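Side-chain contacts in GphF (Cystobacter violaceus, PDB 6MFC), which probably decarboxylates an acyl group to provide the starter unit in polyketide biosynthesis, using a repurposed GNAT (N-acetyltransferase) fold: residues A[88-93]-A[214-219]; A[110-115]-A[134-139]; A[70-75]-A[129-134]. One frame throughout, in Å; residues are numbered along the deposited sequence.

Contact 1 (A[88-93]-A[214-219])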
loop_
_atom_site.group_PDB
_atom_site.type_symbol
_atom_site.label_atom_id
_atom_site.label_comp_id
_atom_site.label_asym_id
_atom_site.label_seq_id
_atom_site.Cartn_x
_atom_site.Cartn_y
_atom_site.Cartn_z
ATOM N N ALA A 88 11.836 6.844 -8.758
ATOM C CA ALA A 88 13.241 7.203 -8.594
ATOM C C ALA A 88 13.790 6.699 -7.264
ATOM O O ALA A 88 14.777 5.956 -7.224
ATOM C CB ALA A 88 13.408 8.720 -8.710
ATOM N N GLY A 89 13.162 7.097 -6.161
ATOM C CA GLY A 89 13.595 6.677 -4.850
ATOM C C GLY A 89 12.610 7.067 -3.768
ATOM O O GLY A 89 11.529 7.599 -4.042
ATOM N N PRO A 90 12.965 6.799 -2.509
ATOM C CA PRO A 90 12.073 7.185 -1.402
ATOM C C PRO A 90 11.842 8.683 -1.305
ATOM O O PRO A 90 10.785 9.107 -0.820
ATOM C CB PRO A 90 12.801 6.646 -0.162
ATOM C CG PRO A 90 13.705 5.572 -0.684
ATOM C CD PRO A 90 14.132 6.035 -2.042
ATOM N N ALA A 91 12.798 9.499 -1.752
ATOM C CA ALA A 91 12.636 10.946 -1.679
ATOM C C ALA A 91 11.613 11.469 -2.680
ATOM O O ALA A 91 11.131 12.595 -2.523
ATOM C CB ALA A 91 13.982 11.636 -1.904
ATOM N N ALA A 92 11.265 10.677 -3.695
ATOM C CA ALA A 92 10.324 11.126 -4.714
ATOM C C ALA A 92 8.903 11.279 -4.187
ATOM O O ALA A 92 8.068 11.871 -4.880
ATOM C CB ALA A 92 10.332 10.157 -5.897
ATOM N N LEU A 93 8.611 10.772 -2.992
ATOM C CA LEU A 93 7.275 10.835 -2.418
ATOM C C LEU A 93 7.011 12.125 -1.654
ATOM O O LEU A 93 5.912 12.292 -1.116
ATOM C CB LEU A 93 7.049 9.645 -1.484
ATOM C CG LEU A 93 7.210 8.248 -2.080
ATOM C CD1 LEU A 93 7.698 7.299 -1.005
ATOM C CD2 LEU A 93 5.894 7.762 -2.664
ATOM N N ILE A 214 4.845 7.602 5.175
ATOM C CA ILE A 214 5.798 6.949 4.283
ATOM C C ILE A 214 6.494 5.825 5.042
ATOM O O ILE A 214 7.157 6.063 6.056
ATOM C CB ILE A 214 6.818 7.953 3.732
ATOM C CG1 ILE A 214 6.118 9.031 2.904
ATOM C CG2 ILE A 214 7.873 7.239 2.897
ATOM C CD1 ILE A 214 7.060 10.081 2.358
ATOM N N VAL A 215 6.341 4.598 4.552
ATOM C CA VAL A 215 7.053 3.441 5.082
ATOM C C VAL A 215 8.109 3.030 4.067
ATOM O O VAL A 215 7.914 3.156 2.853
ATOM C CB VAL A 215 6.096 2.271 5.398
ATOM C CG1 VAL A 215 5.105 2.675 6.476
ATOM C CG2 VAL A 215 5.362 1.821 4.147
ATOM N N ILE A 216 9.246 2.550 4.568
ATOM C CA ILE A 216 10.375 2.174 3.724
ATOM C C ILE A 216 10.837 0.782 4.127
ATOM O O ILE A 216 11.237 0.567 5.278
ATOM C CB ILE A 216 11.538 3.176 3.828
ATOM C CG1 ILE A 216 11.083 4.576 3.407
ATOM C CG2 ILE A 216 12.707 2.719 2.972
ATOM C CD1 ILE A 216 12.171 5.619 3.502
ATOM N N HIS A 217 10.786 -0.158 3.185
ATOM C CA HIS A 217 11.296 -1.513 3.387
ATOM C C HIS A 217 12.674 -1.593 2.741
ATOM O O HIS A 217 12.792 -1.822 1.534
ATOM C CB HIS A 217 10.355 -2.558 2.793
ATOM C CG HIS A 217 9.075 -2.733 3.549
ATOM N ND1 HIS A 217 8.930 -3.655 4.564
ATOM C CD2 HIS A 217 7.874 -2.120 3.424
ATOM C CE1 HIS A 217 7.697 -3.596 5.036
ATOM N NE2 HIS A 217 7.037 -2.672 4.363
ATOM N N ALA A 218 13.717 -1.395 3.542
ATOM C CA ALA A 218 15.071 -1.603 3.052
ATOM C C ALA A 218 15.258 -3.057 2.638
ATOM O O ALA A 218 14.670 -3.972 3.220
ATOM C CB ALA A 218 16.095 -1.220 4.121
ATOM N N LEU A 219 16.084 -3.270 1.613
ATOM C CA LEU A 219 16.262 -4.597 1.044
ATOM C C LEU A 219 17.639 -5.197 1.292
ATOM O O LEU A 219 17.811 -6.403 1.090
ATOM C CB LEU A 219 15.996 -4.570 -0.468
ATOM C CG LEU A 219 14.580 -4.181 -0.898
ATOM C CD1 LEU A 219 14.395 -4.401 -2.388
ATOM C CD2 LEU A 219 13.537 -4.954 -0.106
#
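Pro90 stands opposite Ile216 with 7.4 Å between their CA atoms, and Leu93 pairs in the same way with Ile214, so a short 3-10 turn lies alongside a strand without joining its sheet. The turn is built by Ala92 N donating to Gly89 O at 3.1 Å, followed by a weak bond from Leu93 N to Pro90 O. This tight winding sets Pro90 and Leu93 on the strand side, while the CB of Ala91 points away from it.

Everything exchanged between 88-93 and 214-219 is apolar, and it comes as two separate pairs. In the first, the proline ring offers its CB to the tip of Ile216, with Pro90 CB 3.9 Å from Ile216 CD1. Ile216 reaches that far because its longer branch is extended, with CD1 trans to CA (chi2 179°). In the second pair Leu93 and Ile214 cross at a slant and touch at two points. Leu93 CB meets the far methyl, Ile214 CD1, at 3.9 Å, and Leu93 CD1 comes equally near the short branch at Ile214 CG2. Leu93 is therefore set against both arms of the isoleucine. Together the two pairs bury 171 Å², counting both sides.

The alternation of the strand puts Ile214 and Ile216 on one face of the sheet and turns Val215 to the other, where it packs on Leu184 and His187 of helix 182-190. His187 also shares a hydrogen bond with His217. On the face with the isoleucines, Val150 of strand 148-153 touches Pro90, Leu93 and Ile216 alike. The loop that leaves strand 77-87 thus folds back over strands 148-153 and 212-218, with strand 193-198 beyond, where Ile214 meets Ile198.

Contact 2 (A[110-115]-A[134-139])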
loop_
_atom_site.group_PDB
_atom_site.type_symbol
_atom_site.label_atom_id
_atom_site.label_comp_id
_atom_site.label_asym_id
_atom_site.label_seq_id
_atom_site.Cartn_x
_atom_site.Cartn_y
_atom_site.Cartn_z
ATOM N N ALA A 110 15.510 3.205 -8.606
ATOM C CA ALA A 110 16.086 2.261 -7.656
ATOM C C ALA A 110 15.181 2.043 -6.447
ATOM O O ALA A 110 15.662 1.814 -5.335
ATOM C CB ALA A 110 17.469 2.729 -7.209
ATOM N N ALA A 111 13.867 2.112 -6.652
ATOM C CA ALA A 111 12.916 1.885 -5.574
ATOM C C ALA A 111 11.558 1.552 -6.172
ATOM O O ALA A 111 11.155 2.143 -7.177
ATOM C CB ALA A 111 12.813 3.106 -4.653
ATOM N N LEU A 112 10.860 0.607 -5.549
ATOM C CA LEU A 112 9.551 0.151 -6.004
ATOM C C LEU A 112 8.488 0.638 -5.027
ATOM O O LEU A 112 8.559 0.344 -3.829
ATOM C CB LEU A 112 9.520 -1.373 -6.125
ATOM C CG LEU A 112 8.240 -2.015 -6.665
ATOM C CD1 LEU A 112 8.000 -1.607 -8.108
ATOM C CD2 LEU A 112 8.306 -3.530 -6.535
ATOM N N GLN A 113 7.508 1.379 -5.538
ATOM C CA GLN A 113 6.484 2.002 -4.711
ATOM C C GLN A 113 5.240 1.125 -4.657
ATOM O O GLN A 113 4.717 0.719 -5.698
ATOM C CB GLN A 113 6.115 3.385 -5.248
ATOM C CG GLN A 113 4.970 4.039 -4.498
ATOM C CD GLN A 113 4.369 5.200 -5.257
ATOM O OE1 GLN A 113 4.714 5.446 -6.412
ATOM N NE2 GLN A 113 3.461 5.923 -4.611
ATOM N N LEU A 114 4.764 0.848 -3.446
ATOM C CA LEU A 114 3.521 0.111 -3.263
ATOM C C LEU A 114 2.345 1.065 -3.432
ATOM O O LEU A 114 2.182 2.002 -2.644
ATOM C CB LEU A 114 3.480 -0.549 -1.886
ATOM C CG LEU A 114 4.392 -1.752 -1.640
ATOM C CD1 LEU A 114 4.295 -2.218 -0.194
ATOM C CD2 LEU A 114 4.041 -2.881 -2.592
ATOM N N LEU A 115 1.532 0.834 -4.460
ATOM C CA LEU A 115 0.327 1.628 -4.654
ATOM C C LEU A 115 -0.866 1.062 -3.899
ATOM O O LEU A 115 -1.799 1.807 -3.580
ATOM C CB LEU A 115 -0.003 1.731 -6.145
ATOM C CG LEU A 115 1.056 2.417 -7.009
ATOM C CD1 LEU A 115 0.628 2.432 -8.463
ATOM C CD2 LEU A 115 1.316 3.828 -6.514
ATOM N N GLU A 134 5.380 -10.132 1.973
ATOM C CA GLU A 134 6.649 -10.847 1.908
ATOM C C GLU A 134 6.927 -11.401 0.518
ATOM O O GLU A 134 8.092 -11.648 0.184
ATOM C CB GLU A 134 6.673 -11.977 2.939
ATOM C CG GLU A 134 6.957 -11.515 4.361
ATOM C CD GLU A 134 8.382 -11.022 4.544
ATOM O OE1 GLU A 134 9.245 -11.373 3.711
ATOM O OE2 GLU A 134 8.639 -10.286 5.519
ATOM N N PHE A 135 5.890 -11.602 -0.299
ATOM C CA PHE A 135 6.110 -12.012 -1.681
ATOM C C PHE A 135 6.662 -10.860 -2.510
ATOM O O PHE A 135 7.589 -11.048 -3.307
ATOM C CB PHE A 135 4.808 -12.536 -2.287
ATOM C CG PHE A 135 4.966 -13.103 -3.669
ATOM C CD1 PHE A 135 4.793 -12.302 -4.787
ATOM C CD2 PHE A 135 5.283 -14.440 -3.852
ATOM C CE1 PHE A 135 4.939 -12.823 -6.059
ATOM C CE2 PHE A 135 5.428 -14.968 -5.122
ATOM C CZ PHE A 135 5.256 -14.160 -6.227
ATOM N N VAL A 136 6.098 -9.661 -2.341
ATOM C CA VAL A 136 6.593 -8.489 -3.057
ATOM C C VAL A 136 8.016 -8.164 -2.628
ATOM O O VAL A 136 8.885 -7.884 -3.462
ATOM C CB VAL A 136 5.651 -7.291 -2.836
ATOM C CG1 VAL A 136 6.260 -6.017 -3.403
ATOM C CG2 VAL A 136 4.297 -7.566 -3.460
ATOM N N LEU A 137 8.274 -8.191 -1.316
ATOM C CA LEU A 137 9.617 -7.918 -0.817
ATOM C C LEU A 137 10.618 -8.933 -1.350
ATOM O O LEU A 137 11.765 -8.587 -1.652
ATOM C CB LEU A 137 9.614 -7.913 0.712
ATOM C CG LEU A 137 8.734 -6.854 1.382
ATOM C CD1 LEU A 137 8.746 -7.019 2.892
ATOM C CD2 LEU A 137 9.192 -5.461 0.989
ATOM N N ALA A 138 10.199 -10.193 -1.485
ATOM C CA ALA A 138 11.090 -11.211 -2.034
ATOM C C ALA A 138 11.269 -11.035 -3.536
ATOM O O ALA A 138 12.366 -11.247 -4.065
ATOM C CB ALA A 138 10.555 -12.606 -1.715
ATOM N N ALA A 139 10.203 -10.650 -4.240
ATOM C CA ALA A 139 10.304 -10.445 -5.681
ATOM C C ALA A 139 11.118 -9.202 -6.014
ATOM O O ALA A 139 11.787 -9.161 -7.053
ATOM C CB ALA A 139 8.910 -10.347 -6.299
#
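Apolar packing carries this contact, and a single methyl does the work on the helix side: Val136 CG1 is the partner of both Leu112 and Leu114. The closer approach is from Leu114, whose CD2 lies 3.9 Å from Val136 CG1. Those two side chains lie alongside each other, pointing opposite ways. Leu112 comes to the same methyl more loosely, its CD2 being 4.5 Å from Val136 CG1. The valine torsion explains the choice of branch, for CG1 is trans to the backbone N (chi1 172°) and reaches toward the strand, between the two leucines. The area buried is modest, 100 Å² over both sides, as expected where the backbones stand well apart: Leu114 CA and Val136 CA are 9.1 Å from each other.

Between the two segments there is no hydrogen bonding; each looks to other partners. The helix keeps its regular i to i-4 pattern, with Ala138 N bonded to Glu134 O at 3.1 Å. On the strand, Gln113 faces the other side of the sheet from its leucine neighbours, and its OE1 takes a hydrogen bond from Gln85 NE2, which provides a partner for this buried amide oxygen.

A bound pentaethylene glycol, probably from the crystallisation liquor, lies about 4 Å from the Leu114 side chain. In GNAT enzymes the thioester-linked pantetheine arm runs beside this strand, so the molecule may mark a related pocket.

Strand 111-119, helix 128-140 and strand 148-153 form a beta-alpha-beta unit, and this contact lays the helix on the first of its strands. Strand 148-153 follows in parallel, bonded to Leu112 through Asn148 and Val150. On the other flank, from strand 77-87, Ala84 touches Leu112 and Thr82 touches Val136, while His187 of helix 182-190 closes on Leu114.

Contact 3 (A[70-75]-A[129-134])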
loop_
_atom_site.group_PDB
_atom_site.type_symbol
_atom_site.label_atom_id
_atom_site.label_comp_id
_atom_site.label_asym_id
_atom_site.label_seq_id
_atom_site.Cartn_x
_atom_site.Cartn_y
_atom_site.Cartn_z
ATOM N N TRP A 70 0.439 -8.260 -8.781
ATOM C CA TRP A 70 0.142 -9.666 -8.558
ATOM C C TRP A 70 -1.248 -9.827 -7.961
ATOM O O TRP A 70 -1.771 -8.925 -7.301
ATOM C CB TRP A 70 1.165 -10.325 -7.624
ATOM C CG TRP A 70 2.549 -10.367 -8.177
ATOM C CD1 TRP A 70 3.141 -11.411 -8.826
ATOM C CD2 TRP A 70 3.523 -9.321 -8.123
ATOM N NE1 TRP A 70 4.426 -11.078 -9.182
ATOM C CE2 TRP A 70 4.684 -9.800 -8.762
ATOM C CE3 TRP A 70 3.528 -8.025 -7.597
ATOM C CZ2 TRP A 70 5.837 -9.028 -8.891
ATOM C CZ3 TRP A 70 4.672 -7.262 -7.725
ATOM C CH2 TRP A 70 5.810 -7.764 -8.366
ATOM N N VAL A 71 -1.837 -10.995 -8.198
ATOM C CA VAL A 71 -3.101 -11.380 -7.591
ATOM C C VAL A 71 -2.893 -12.684 -6.837
ATOM O O VAL A 71 -2.052 -13.512 -7.205
ATOM C CB VAL A 71 -4.232 -11.526 -8.633
ATOM C CG1 VAL A 71 -4.547 -10.181 -9.269
ATOM C CG2 VAL A 71 -3.848 -12.545 -9.693
ATOM N N LEU A 72 -3.656 -12.857 -5.762
ATOM C CA LEU A 72 -3.650 -14.085 -4.981
ATOM C C LEU A 72 -4.984 -14.793 -5.166
ATOM O O LEU A 72 -6.044 -14.189 -4.973
ATOM C CB LEU A 72 -3.393 -13.798 -3.500
ATOM C CG LEU A 72 -3.511 -14.980 -2.533
ATOM C CD1 LEU A 72 -2.695 -16.171 -3.011
ATOM C CD2 LEU A 72 -3.069 -14.563 -1.145
ATOM N N LEU A 73 -4.926 -16.066 -5.543
ATOM C CA LEU A 73 -6.115 -16.849 -5.843
ATOM C C LEU A 73 -6.406 -17.820 -4.707
ATOM O O LEU A 73 -5.524 -18.576 -4.287
ATOM C CB LEU A 73 -5.942 -17.618 -7.155
ATOM C CG LEU A 73 -5.698 -16.780 -8.408
ATOM C CD1 LEU A 73 -5.648 -17.672 -9.632
ATOM C CD2 LEU A 73 -6.776 -15.728 -8.555
ATOM N N HIS A 74 -7.643 -17.796 -4.220
ATOM C CA HIS A 74 -8.114 -18.753 -3.225
ATOM C C HIS A 74 -9.501 -19.216 -3.641
ATOM O O HIS A 74 -10.403 -18.390 -3.811
ATOM C CB HIS A 74 -8.142 -18.138 -1.824
ATOM C CG HIS A 74 -8.541 -19.102 -0.750
ATOM N ND1 HIS A 74 -7.732 -20.141 -0.345
ATOM C CD2 HIS A 74 -9.665 -19.185 -0.001
ATOM C CE1 HIS A 74 -8.340 -20.824 0.608
ATOM N NE2 HIS A 74 -9.514 -20.264 0.836
ATOM N N GLU A 75 -9.660 -20.530 -3.811
ATOM C CA GLU A 75 -10.910 -21.117 -4.294
ATOM C C GLU A 75 -11.280 -20.558 -5.667
ATOM O O GLU A 75 -12.453 -20.335 -5.976
ATOM C CB GLU A 75 -12.047 -20.909 -3.290
ATOM C CG GLU A 75 -11.741 -21.405 -1.882
ATOM C CD GLU A 75 -11.793 -22.916 -1.765
ATOM O OE1 GLU A 75 -12.404 -23.562 -2.642
ATOM O OE2 GLU A 75 -11.222 -23.458 -0.793
ATOM N N GLY A 129 -2.438 -11.367 3.975
ATOM C CA GLY A 129 -1.825 -10.054 3.846
ATOM C C GLY A 129 -0.316 -10.101 3.978
ATOM O O GLY A 129 0.412 -9.547 3.151
ATOM N N SER A 130 0.175 -10.772 5.022
ATOM C CA SER A 130 1.613 -10.915 5.204
ATOM C C SER A 130 2.248 -11.760 4.110
ATOM O O SER A 130 3.449 -11.618 3.854
ATOM C CB SER A 130 1.911 -11.525 6.573
ATOM O OG SER A 130 1.364 -12.828 6.677
ATOM N N LEU A 131 1.475 -12.632 3.460
ATOM C CA LEU A 131 2.026 -13.436 2.374
ATOM C C LEU A 131 2.299 -12.578 1.145
ATOM O O LEU A 131 3.372 -12.671 0.537
ATOM C CB LEU A 131 1.074 -14.581 2.031
ATOM C CG LEU A 131 1.512 -15.465 0.860
ATOM C CD1 LEU A 131 2.855 -16.116 1.149
ATOM C CD2 LEU A 131 0.461 -16.517 0.545
ATOM N N LEU A 132 1.338 -11.732 0.765
ATOM C CA LEU A 132 1.535 -10.861 -0.390
ATOM C C LEU A 132 2.678 -9.883 -0.156
ATOM O O LEU A 132 3.491 -9.640 -1.057
ATOM C CB LEU A 132 0.244 -10.103 -0.710
ATOM C CG LEU A 132 -0.910 -10.884 -1.342
ATOM C CD1 LEU A 132 -2.097 -9.964 -1.585
ATOM C CD2 LEU A 132 -0.470 -11.548 -2.639
ATOM N N LEU A 133 2.758 -9.313 1.049
ATOM C CA LEU A 133 3.821 -8.360 1.350
ATOM C C LEU A 133 5.190 -9.022 1.255
ATOM O O LEU A 133 6.074 -8.543 0.537
ATOM C CB LEU A 133 3.608 -7.758 2.739
ATOM C CG LEU A 133 4.709 -6.815 3.228
ATOM C CD1 LEU A 133 4.892 -5.655 2.263
ATOM C CD2 LEU A 133 4.401 -6.308 4.626
ATOM N N GLU A 134 5.380 -10.132 1.973
ATOM C CA GLU A 134 6.649 -10.847 1.908
ATOM C C GLU A 134 6.927 -11.401 0.518
ATOM O O GLU A 134 8.092 -11.648 0.184
ATOM C CB GLU A 134 6.673 -11.977 2.939
ATOM C CG GLU A 134 6.957 -11.515 4.361
ATOM C CD GLU A 134 8.382 -11.022 4.544
ATOM O OE1 GLU A 134 9.245 -11.373 3.711
ATOM O OE2 GLU A 134 8.639 -10.286 5.519
#
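Leu72 makes the close contacts of strand 70-74 with Leu131 and Leu132, and it can be followed outward from the backbone. Its CB is already engaged, 3.8 Å from Leu132 CD2. Leu72 CG, the link to the tip, stands just beyond contact range of the same methyl, 4.6 Å from Leu132 CD2. The first torsion sets CG trans to the backbone N (chi1 174°), which brings CD2 to the helix. At the tip, Leu72 CD2 approaches Leu131 CD2 at 4.4 Å, a looser touch at the margin of the contact. This end methyl lies a little farther from Leu132 CD2 than CB does.

Helix 128-140 is the one that follows strand 111-119 in the GNAT fold, and here it packs on the earlier strand 70-74 of the same sheet. Gly129, in its first turn, probably corresponds to the last glycine of the acyl-CoA pyrophosphate-binding loop of GNAT enzymes. The turn is steadied by Ser130 OG, hydrogen-bonded to Asp127 O.

Ile28 of strand 27-30 touches Leu72 and Leu132 alike, and Thr82 of strand 77-87 touches Leu132. His26 adds to the packing of Leu72 and Leu131. Further along the strand, the ring of His74 meets Phe128 edge-to-face.

How the contacts relate
All three contacts are buried, apolar and tied to one mixed sheet, but they hold different things to it. Contacts 2 and 3 share Glu134 and successive turns of helix 128-140, the former pressing it on a central strand, the latter on one next to the edge. Aromatic packing joins them, Trp70 meeting Phe135 edge-to-face. Contact 1 involves no alpha helix: a loop with a 3-10 turn is laid on a strand in the other half of the sheet, about 22 Å from contact 3 between centres. It meets contact 2 through backbone, Ala88 to Ala110, as well as packing. Contact 1 pairs a proline and a leucine with two isoleucines; the others use leucines and one valine.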